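Local coordinates for dihydropteroate synthase (Stenotrophomonas maltophilia, PDB 7L6P), which probably catalyses the condensation of para-aminobenzoate with 6-hydroxymethyl-7,8-dihydropterin diphosphate to 7,8-dihydropteroate in folate biosynthesis, with magnesium as cofactor, at residues F203-T207 with A208-T212; F183-M187 with A188-K192; A275-D278 with A279-W283. All coordinates share one frame; numbering follows the deposited sequence.

Contact 1 of 3, residues F203-T207 with A208-T212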
ATOM      1  N   PHE A 203      -5.209   6.743  19.662  1.00 57.00           N
ATOM      2  CA  PHE A 203      -5.099   7.142  21.067  1.00 58.92           C
ATOM      3  C   PHE A 203      -6.231   8.109  21.407  1.00 58.48           C
ATOM      4  O   PHE A 203      -6.139   9.313  21.145  1.00 58.93           O
ATOM      5  CB  PHE A 203      -3.738   7.770  21.334  1.00 56.08           C
ATOM      6  CG  PHE A 203      -2.604   6.784  21.358  1.00 57.98           C
ATOM      7  CD1 PHE A 203      -2.342   6.040  22.506  1.00 54.07           C
ATOM      8  CD2 PHE A 203      -1.781   6.616  20.237  1.00 52.72           C
ATOM      9  CE1 PHE A 203      -1.280   5.155  22.555  1.00 51.95           C
ATOM     10  CE2 PHE A 203      -0.712   5.739  20.282  1.00 52.34           C
ATOM     11  CZ  PHE A 203      -0.471   4.990  21.443  1.00 52.91           C
ATOM     12  N   GLY A 204      -7.293   7.583  22.000  1.00 57.09           N
ATOM     13  CA  GLY A 204      -8.481   8.365  22.261  1.00 57.46           C
ATOM     14  C   GLY A 204      -9.206   8.699  20.981  1.00 57.41           C
ATOM     15  O   GLY A 204      -9.733   9.810  20.849  1.00 56.26           O
ATOM     16  N   LYS A 205      -9.287   7.742  20.045  1.00 57.00           N
ATOM     17  CA  LYS A 205      -9.906   7.990  18.750  1.00 54.23           C
ATOM     18  C   LYS A 205     -10.626   6.752  18.244  1.00 50.28           C
ATOM     19  O   LYS A 205     -10.087   5.644  18.293  1.00 52.58           O
ATOM     20  CB  LYS A 205      -8.855   8.424  17.721  1.00 53.85           C
ATOM     21  CG  LYS A 205      -8.373   9.847  17.924  1.00 53.30           C
ATOM     22  CD  LYS A 205      -6.900   9.977  17.582  1.00 54.42           C
ATOM     23  CE  LYS A 205      -6.331  11.286  18.109  1.00 51.01           C
ATOM     24  NZ  LYS A 205      -5.163  11.056  19.004  1.00 49.45           N
ATOM     25  N   THR A 206     -11.835   6.952  17.729  1.00 48.95           N
ATOM     26  CA  THR A 206     -12.503   5.886  17.005  1.00 47.42           C
ATOM     27  C   THR A 206     -11.832   5.658  15.651  1.00 51.74           C
ATOM     28  O   THR A 206     -10.977   6.438  15.198  1.00 49.13           O
ATOM     29  CB  THR A 206     -13.974   6.224  16.766  1.00 49.75           C
ATOM     30  OG1 THR A 206     -14.058   7.361  15.884  1.00 50.79           O
ATOM     31  CG2 THR A 206     -14.716   6.466  18.049  1.00 43.38           C
ATOM     32  N   THR A 207     -12.237   4.574  14.980  1.00 48.76           N
ATOM     33  CA  THR A 207     -11.756   4.381  13.615  1.00 47.71           C
ATOM     34  C   THR A 207     -12.157   5.559  12.734  1.00 47.13           C
ATOM     35  O   THR A 207     -11.365   6.016  11.903  1.00 48.05           O
ATOM     36  CB  THR A 207     -12.280   3.071  13.033  1.00 49.39           C
ATOM     37  OG1 THR A 207     -11.773   1.976  13.796  1.00 50.26           O
ATOM     38  CG2 THR A 207     -11.861   2.921  11.567  1.00 47.45           C
ATOM     39  N   ALA A 208     -13.361   6.096  12.938  1.00 48.46           N
ATOM     40  CA  ALA A 208     -13.820   7.247  12.161  1.00 47.66           C
ATOM     41  C   ALA A 208     -12.932   8.459  12.409  1.00 45.68           C
ATOM     42  O   ALA A 208     -12.555   9.163  11.468  1.00 47.11           O
ATOM     43  CB  ALA A 208     -15.280   7.573  12.499  1.00 46.83           C
ATOM     44  N   HIS A 209     -12.605   8.730  13.678  1.00 47.63           N
ATOM     45  CA  HIS A 209     -11.699   9.829  13.990  1.00 48.37           C
ATOM     46  C   HIS A 209     -10.366   9.629  13.290  1.00 50.65           C
ATOM     47  O   HIS A 209      -9.790  10.589  12.753  1.00 52.16           O
ATOM     48  CB  HIS A 209     -11.487   9.952  15.502  1.00 47.50           C
ATOM     49  CG  HIS A 209     -12.746  10.210  16.271  1.00 46.55           C
ATOM     50  ND1 HIS A 209     -12.957   9.711  17.540  1.00 51.46           N
ATOM     51  CD2 HIS A 209     -13.866  10.897  15.948  1.00 46.14           C
ATOM     52  CE1 HIS A 209     -14.146  10.095  17.972  1.00 51.37           C
ATOM     53  NE2 HIS A 209     -14.720  10.814  17.022  1.00 50.71           N
ATOM     54  N   ASN A 210      -9.851   8.389  13.299  1.00 48.74           N
ATOM     55  CA  ASN A 210      -8.556   8.116  12.682  1.00 47.60           C
ATOM     56  C   ASN A 210      -8.588   8.394  11.183  1.00 47.23           C
ATOM     57  O   ASN A 210      -7.642   8.969  10.633  1.00 46.99           O
ATOM     58  CB  ASN A 210      -8.127   6.669  12.928  1.00 46.98           C
ATOM     59  CG  ASN A 210      -7.579   6.462  14.316  1.00 52.17           C
ATOM     60  OD1 ASN A 210      -7.005   7.374  14.927  1.00 51.53           O
ATOM     61  ND2 ASN A 210      -7.711   5.242  14.813  1.00 50.20           N
ATOM     62  N   MET A 211      -9.648   7.961  10.505  1.00 45.71           N
ATOM     63  CA  MET A 211      -9.739   8.159   9.068  1.00 47.10           C
ATOM     64  C   MET A 211      -9.908   9.635   8.716  1.00 48.15           C
ATOM     65  O   MET A 211      -9.393  10.099   7.694  1.00 48.00           O
ATOM     66  CB  MET A 211     -10.882   7.321   8.496  1.00 48.26           C
ATOM     67  CG  MET A 211     -10.623   5.786   8.532  1.00 48.27           C
ATOM     68  SD  MET A 211      -9.102   5.216   7.714  1.00 49.78           S
ATOM     69  CE  MET A 211      -7.983   5.060   9.107  1.00 40.79           C
ATOM     70  N   THR A 212     -10.644  10.385   9.532  1.00 49.66           N
ATOM     71  CA  THR A 212     -10.759  11.817   9.299  1.00 48.90           C
ATOM     72  C   THR A 212      -9.391  12.502   9.455  1.00 50.76           C
ATOM     73  O   THR A 212      -8.935  13.217   8.550  1.00 47.95           O
ATOM     74  CB  THR A 212     -11.826  12.404  10.234  1.00 50.43           C
ATOM     75  OG1 THR A 212     -13.137  11.984   9.796  1.00 44.07           O
ATOM     76  CG2 THR A 212     -11.762  13.939  10.253  1.00 46.73           C
TER

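Contact 2 of 3, residues F183-M187 with A188-K192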
ATOM      1  N   PHE A 183       3.758  25.713  21.527  1.00 54.58           N
ATOM      2  CA  PHE A 183       4.034  26.962  22.235  1.00 54.05           C
ATOM      3  C   PHE A 183       4.626  26.708  23.611  1.00 54.22           C
ATOM      4  O   PHE A 183       5.562  27.399  24.022  1.00 52.94           O
ATOM      5  CB  PHE A 183       2.792  27.835  22.365  1.00 50.19           C
ATOM      6  CG  PHE A 183       3.053  29.102  23.129  1.00 54.15           C
ATOM      7  CD1 PHE A 183       3.648  30.188  22.498  1.00 52.69           C
ATOM      8  CD2 PHE A 183       2.720  29.208  24.474  1.00 53.38           C
ATOM      9  CE1 PHE A 183       3.919  31.356  23.184  1.00 54.02           C
ATOM     10  CE2 PHE A 183       2.975  30.351  25.173  1.00 57.67           C
ATOM     11  CZ  PHE A 183       3.581  31.455  24.526  1.00 58.86           C
ATOM     12  N   ALA A 184       4.071  25.753  24.358  1.00 53.60           N
ATOM     13  CA  ALA A 184       4.641  25.448  25.665  1.00 52.69           C
ATOM     14  C   ALA A 184       6.082  24.972  25.519  1.00 56.70           C
ATOM     15  O   ALA A 184       6.960  25.374  26.291  1.00 58.24           O
ATOM     16  CB  ALA A 184       3.785  24.403  26.386  1.00 49.81           C
ATOM     17  N   ALA A 185       6.353  24.135  24.513  1.00 55.69           N
ATOM     18  CA  ALA A 185       7.734  23.750  24.242  1.00 55.87           C
ATOM     19  C   ALA A 185       8.574  24.968  23.868  1.00 57.76           C
ATOM     20  O   ALA A 185       9.721  25.104  24.312  1.00 58.05           O
ATOM     21  CB  ALA A 185       7.776  22.702  23.137  1.00 52.08           C
ATOM     22  N   GLU A 186       8.025  25.851  23.028  1.00 55.29           N
ATOM     23  CA  GLU A 186       8.717  27.087  22.691  1.00 56.67           C
ATOM     24  C   GLU A 186       9.081  27.857  23.963  1.00 57.73           C
ATOM     25  O   GLU A 186      10.224  28.293  24.130  1.00 58.53           O
ATOM     26  CB  GLU A 186       7.837  27.949  21.775  1.00 58.95           C
ATOM     27  CG  GLU A 186       8.465  29.327  21.424  1.00 59.25           C
ATOM     28  CD  GLU A 186       7.587  30.247  20.536  1.00 63.75           C
ATOM     29  OE1 GLU A 186       6.538  29.815  19.987  1.00 63.78           O
ATOM     30  OE2 GLU A 186       7.980  31.437  20.362  1.00 78.10           O
ATOM     31  N   MET A 187       8.130  27.990  24.896  1.00 57.44           N
ATOM     32  CA  MET A 187       8.415  28.709  26.141  1.00 59.91           C
ATOM     33  C   MET A 187       9.434  27.983  27.010  1.00 60.87           C
ATOM     34  O   MET A 187      10.172  28.632  27.761  1.00 64.30           O
ATOM     35  CB  MET A 187       7.137  28.970  26.943  1.00 56.05           C
ATOM     36  CG  MET A 187       6.281  30.073  26.385  1.00 56.68           C
ATOM     37  SD  MET A 187       7.266  31.577  26.089  1.00 73.14           S
ATOM     38  CE  MET A 187       7.157  31.540  24.303  1.00 62.22           C
ATOM     39  N   ALA A 188       9.485  26.657  26.946  1.00 58.33           N
ATOM     40  CA  ALA A 188      10.460  25.913  27.732  1.00 60.04           C
ATOM     41  C   ALA A 188      11.873  25.969  27.148  1.00 64.28           C
ATOM     42  O   ALA A 188      12.809  25.465  27.777  1.00 66.89           O
ATOM     43  CB  ALA A 188      10.002  24.455  27.875  1.00 56.78           C
ATOM     44  N   GLY A 189      12.062  26.556  25.970  1.00 64.83           N
ATOM     45  CA  GLY A 189      13.391  26.754  25.428  1.00 63.61           C
ATOM     46  C   GLY A 189      13.743  25.914  24.211  1.00 62.71           C
ATOM     47  O   GLY A 189      14.906  25.936  23.785  1.00 62.83           O
ATOM     48  N   PHE A 190      12.793  25.171  23.651  1.00 57.16           N
ATOM     49  CA  PHE A 190      13.094  24.334  22.497  1.00 63.82           C
ATOM     50  C   PHE A 190      13.390  25.192  21.278  1.00 62.71           C
ATOM     51  O   PHE A 190      12.681  26.158  21.000  1.00 59.67           O
ATOM     52  CB  PHE A 190      11.899  23.422  22.172  1.00 57.38           C
ATOM     53  CG  PHE A 190      11.879  22.133  22.925  1.00 60.34           C
ATOM     54  CD1 PHE A 190      11.384  22.078  24.221  1.00 61.37           C
ATOM     55  CD2 PHE A 190      12.303  20.952  22.318  1.00 62.19           C
ATOM     56  CE1 PHE A 190      11.351  20.878  24.914  1.00 62.29           C
ATOM     57  CE2 PHE A 190      12.267  19.743  23.006  1.00 60.44           C
ATOM     58  CZ  PHE A 190      11.792  19.703  24.301  1.00 59.96           C
ATOM     59  N   ALA A 191      14.348  24.754  20.473  1.00 65.12           N
ATOM     60  CA  ALA A 191      14.460  25.270  19.125  1.00 63.97           C
ATOM     61  C   ALA A 191      13.541  24.444  18.238  1.00 66.37           C
ATOM     62  O   ALA A 191      13.201  23.308  18.569  1.00 62.37           O
ATOM     63  CB  ALA A 191      15.904  25.198  18.631  1.00 68.10           C
ATOM     64  N   LYS A 192      13.070  25.057  17.147  1.00 73.39           N
ATOM     65  CA  LYS A 192      12.101  24.386  16.280  1.00 72.21           C
ATOM     66  C   LYS A 192      12.684  23.144  15.625  1.00 73.23           C
ATOM     67  O   LYS A 192      11.956  22.165  15.394  1.00 73.62           O
ATOM     68  CB  LYS A 192      11.587  25.344  15.206  1.00 73.63           C
ATOM     69  CG  LYS A 192      10.367  26.151  15.621  1.00 81.58           C
ATOM     70  CD  LYS A 192       9.082  25.360  15.440  1.00 80.65           C
ATOM     71  CE  LYS A 192       7.834  26.199  15.735  1.00 84.32           C
ATOM     72  NZ  LYS A 192       6.591  25.374  15.448  1.00 82.30           N
TER

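Contact 3 of 3, residues A275-D278 with A279-W283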
ATOM      1  N   ALA A 275       8.422  -4.454   4.679  1.00 54.59           N
ATOM      2  CA  ALA A 275       7.241  -4.243   3.851  1.00 53.78           C
ATOM      3  C   ALA A 275       7.025  -2.764   3.570  1.00 54.84           C
ATOM      4  O   ALA A 275       6.778  -2.374   2.419  1.00 54.94           O
ATOM      5  CB  ALA A 275       6.015  -4.839   4.536  1.00 52.72           C
ATOM      6  N   THR A 276       7.147  -1.928   4.608  1.00 52.81           N
ATOM      7  CA  THR A 276       6.947  -0.491   4.461  1.00 52.41           C
ATOM      8  C   THR A 276       8.020   0.129   3.573  1.00 52.23           C
ATOM      9  O   THR A 276       7.725   1.006   2.752  1.00 47.25           O
ATOM     10  CB  THR A 276       6.926   0.167   5.841  1.00 53.50           C
ATOM     11  OG1 THR A 276       6.007  -0.542   6.682  1.00 51.68           O
ATOM     12  CG2 THR A 276       6.489   1.639   5.742  1.00 46.35           C
ATOM     13  N   VAL A 277       9.270  -0.309   3.735  1.00 50.02           N
ATOM     14  CA  VAL A 277      10.341   0.177   2.877  1.00 52.22           C
ATOM     15  C   VAL A 277      10.017  -0.119   1.420  1.00 55.30           C
ATOM     16  O   VAL A 277      10.113   0.763   0.556  1.00 55.62           O
ATOM     17  CB  VAL A 277      11.682  -0.454   3.282  1.00 55.79           C
ATOM     18  CG1 VAL A 277      12.728  -0.249   2.155  1.00 50.37           C
ATOM     19  CG2 VAL A 277      12.149   0.053   4.621  1.00 49.48           C
ATOM     20  N   ASP A 278       9.601  -1.366   1.130  1.00 56.74           N
ATOM     21  CA  ASP A 278       9.288  -1.757  -0.245  1.00 55.30           C
ATOM     22  C   ASP A 278       8.195  -0.873  -0.829  1.00 55.32           C
ATOM     23  O   ASP A 278       8.279  -0.464  -1.992  1.00 58.27           O
ATOM     24  CB  ASP A 278       8.865  -3.230  -0.318  1.00 54.53           C
ATOM     25  CG  ASP A 278      10.034  -4.203  -0.143  1.00 59.68           C
ATOM     26  OD1 ASP A 278      11.174  -3.748   0.107  1.00 58.51           O
ATOM     27  OD2 ASP A 278       9.802  -5.441  -0.248  1.00 58.07           O
ATOM     28  N   ALA A 279       7.144  -0.596  -0.051  1.00 51.41           N
ATOM     29  CA  ALA A 279       6.101   0.309  -0.528  1.00 53.59           C
ATOM     30  C   ALA A 279       6.639   1.725  -0.779  1.00 56.13           C
ATOM     31  O   ALA A 279       6.286   2.363  -1.779  1.00 53.12           O
ATOM     32  CB  ALA A 279       4.951   0.357   0.471  1.00 48.42           C
ATOM     33  N   LEU A 280       7.475   2.246   0.131  1.00 54.38           N
ATOM     34  CA  LEU A 280       7.948   3.622  -0.034  1.00 57.59           C
ATOM     35  C   LEU A 280       8.880   3.758  -1.235  1.00 57.41           C
ATOM     36  O   LEU A 280       8.886   4.809  -1.892  1.00 57.05           O
ATOM     37  CB  LEU A 280       8.607   4.126   1.257  1.00 53.32           C
ATOM     38  CG  LEU A 280       7.570   4.366   2.375  1.00 55.36           C
ATOM     39  CD1 LEU A 280       8.134   4.982   3.677  1.00 52.46           C
ATOM     40  CD2 LEU A 280       6.435   5.232   1.844  1.00 56.44           C
ATOM     41  N   LYS A 281       9.639   2.704  -1.564  1.00 56.97           N
ATOM     42  CA  LYS A 281      10.492   2.763  -2.746  1.00 53.12           C
ATOM     43  C   LYS A 281       9.646   2.848  -4.011  1.00 56.32           C
ATOM     44  O   LYS A 281       9.949   3.638  -4.915  1.00 55.85           O
ATOM     45  CB  LYS A 281      11.422   1.559  -2.786  1.00 54.64           C
ATOM     46  CG  LYS A 281      12.526   1.625  -1.750  1.00 56.21           C
ATOM     47  CD  LYS A 281      13.518   0.504  -1.962  1.00 58.53           C
ATOM     48  CE  LYS A 281      14.717   0.607  -1.029  1.00 60.73           C
ATOM     49  NZ  LYS A 281      15.688  -0.510  -1.354  1.00 62.47           N
ATOM     50  N   ILE A 282       8.545   2.083  -4.069  1.00 52.57           N
ATOM     51  CA  ILE A 282       7.618   2.214  -5.191  1.00 53.12           C
ATOM     52  C   ILE A 282       7.059   3.626  -5.254  1.00 53.68           C
ATOM     53  O   ILE A 282       6.968   4.232  -6.331  1.00 49.84           O
ATOM     54  CB  ILE A 282       6.503   1.155  -5.103  1.00 52.59           C
ATOM     55  CG1 ILE A 282       7.118  -0.250  -5.057  1.00 53.04           C
ATOM     56  CG2 ILE A 282       5.501   1.313  -6.250  1.00 48.46           C
ATOM     57  CD1 ILE A 282       8.123  -0.507  -6.166  1.00 50.09           C
ATOM     58  N   TRP A 283       6.696   4.182  -4.103  1.00 56.08           N
ATOM     59  CA  TRP A 283       6.183   5.543  -4.089  1.00 52.69           C
ATOM     60  C   TRP A 283       7.211   6.511  -4.647  1.00 51.18           C
ATOM     61  O   TRP A 283       6.907   7.302  -5.549  1.00 52.66           O
ATOM     62  CB  TRP A 283       5.789   5.932  -2.666  1.00 50.91           C
ATOM     63  CG  TRP A 283       5.387   7.359  -2.522  1.00 48.35           C
ATOM     64  CD1 TRP A 283       5.934   8.288  -1.678  1.00 48.26           C
ATOM     65  CD2 TRP A 283       4.369   8.042  -3.266  1.00 49.39           C
ATOM     66  NE1 TRP A 283       5.278   9.488  -1.814  1.00 48.48           N
ATOM     67  CE2 TRP A 283       4.322   9.368  -2.790  1.00 48.83           C
ATOM     68  CE3 TRP A 283       3.466   7.649  -4.270  1.00 50.07           C
ATOM     69  CZ2 TRP A 283       3.424  10.310  -3.292  1.00 48.64           C
ATOM     70  CZ3 TRP A 283       2.571   8.585  -4.768  1.00 47.46           C
ATOM     71  CH2 TRP A 283       2.565   9.905  -4.282  1.00 51.58           C
TER

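Contact 1 of 3, residues F203-T207 with A208-T212
The imidazole of His209 carries Thr206 OG1 over one face, toward the ring's border, while CA of Lys205 lies at its edge near the ring plane. Thr206 and His209 form a capping box that opens helix 207-215 of the TIM barrel. The loop before it follows barrel strand 195-198 and so lies at the barrel's C-terminal end, where TIM-barrel enzymes carry their active sites. Thr206 is the N-cap: His209 N donates to Thr206 OG1 at 3.0 Å, nearly straight (167°). In return Thr206 N donates to His209 ND1 at 3.0 Å, although the donor stands well out of the imidazole plane. The threonine torsion (chi1 66°) sets OG1 between the backbone N and the carbonyl carbon, turned in toward the first helical turn. Thr206 CB then makes an off-centre CH-pi contact with the same ring, and Tyr167 meets that ring edge-to-face. Helical bonding follows at once, Asn210 N to Thr206 O (2.9 Å) and Met211 N to Thr207 O (2.9 Å). Lys205 begins against the helix, but two kinks in its chain carry NZ away to the carbonyl oxygens of Phe203, Leu199 and Gly200 and to His153 ND1. Thr207 OG1 bonds Glu239 OE1, and Asn210 OD1, held by Gly202 N, lies 3.5 Å from Lys205 CB, where the two side chains cross at about a right angle.

Contact 2 of 3, residues F183-M187 with A188-K192
Ala185 and Phe190 make the tight part of this contact, where helix 170-188 ends and the chain turns toward barrel strand 195-198. CB of Ala185 rests against the CD1 side of the Phe190 ring at 3.8 Å, and Ala185 O lies at the ring edge, near its plane, 3.5 Å from CD1. The same oxygen accepts from Phe190 N at 3.1 Å in a nearly straight bond (165°), so backbone and side chain of Phe190 both close on one residue of the last turn. Phe190 CG stands anti to its own carbonyl carbon (chi1 -87°), which lays the ring edge against Ala185. Ala142 and Ala143 of helix 138-145, Leu195 of the strand and Leu133 pack round the ring, while Leu139 lies against Ala184 and Ala188. Further backbone bonds tighten the end: Ala188 N reaches Ala184 O at 2.9 Å, and Gly189 N meets Glu186 O at 3.1 Å from above the carbonyl plane. Gly189 takes a positive phi (111°), a backbone shape readily open to glycine.

The other side is loose. Glu186 and Met187 are exposed and point away from the turn, and Glu186 OE1 stays 6.4 Å from Lys192 NZ, too far for a salt bridge. The bonds from Phe190 N to Ala185 O (6 to 1) and from Gly189 N to Glu186 O (5 to 2), accompanied by the apolar contact of Ala185 with Phe190, make up the Schellman motif that ends this helix on the outside of the barrel.

Contact 3 of 3, residues A275-D278 with A279-W283
Val277 O, 2.9 Å from Lys281 N, accepts one of the two shortest bonds of this stretch of helix, the donor approaching nearly along the C=O axis. CG of Lys281 comes to 3.4 Å from the same oxygen. Beyond it the lysine runs extended beside Val277, both side chains pointing the same way, and Val277 CG1, anti to the backbone N (chi1 165°), meets Lys281 CE at 3.9 Å. Leu280 likewise brings CG to 3.4 Å from Thr276 O, to which its own N is bonded. Ile282 N makes a longer bond of 3.3 Å to Asp278 O, with Ile282 CG1 also against that oxygen. Asp278 OD2 makes a salt bridge with Arg243 NE of the second subunit; Lys281 NZ, 5.7 Å from Asp278 OD1, does not reach the carboxylate. Thr276 OG1 is held by Asp272 O. Val277 and Leu280 lean on Val30 of the first barrel strand and Ala279 on Val254, while Ile282 packs on Ala252 of the second subunit. This is regular alpha-helix with i to i+4 bonds, in the last helix of the TIM barrel, which is also part of the dimer interface.

All three contacts involve helices of the outer layer of one TIM barrel, but at different points of a helix: contact 1 at a start, contact 2 at an end, contact 3 within. Contacts 1 and 2 flank strand 195-198, one following it and the other preceding it, with centres about 28 Å apart. Contact 1 is partly buried and the richest in polar side-chain bonds; contact 2 is a surface turn held by backbone bonds and one aromatic ring; contact 3 is buried, its side-chain contacts within the helix apolar, its one charged link going to the second subunit. Contacts 1 and 3 both touch that subunit, whereas contact 2 touches no other chain and lies across the chain's centre from contact 3.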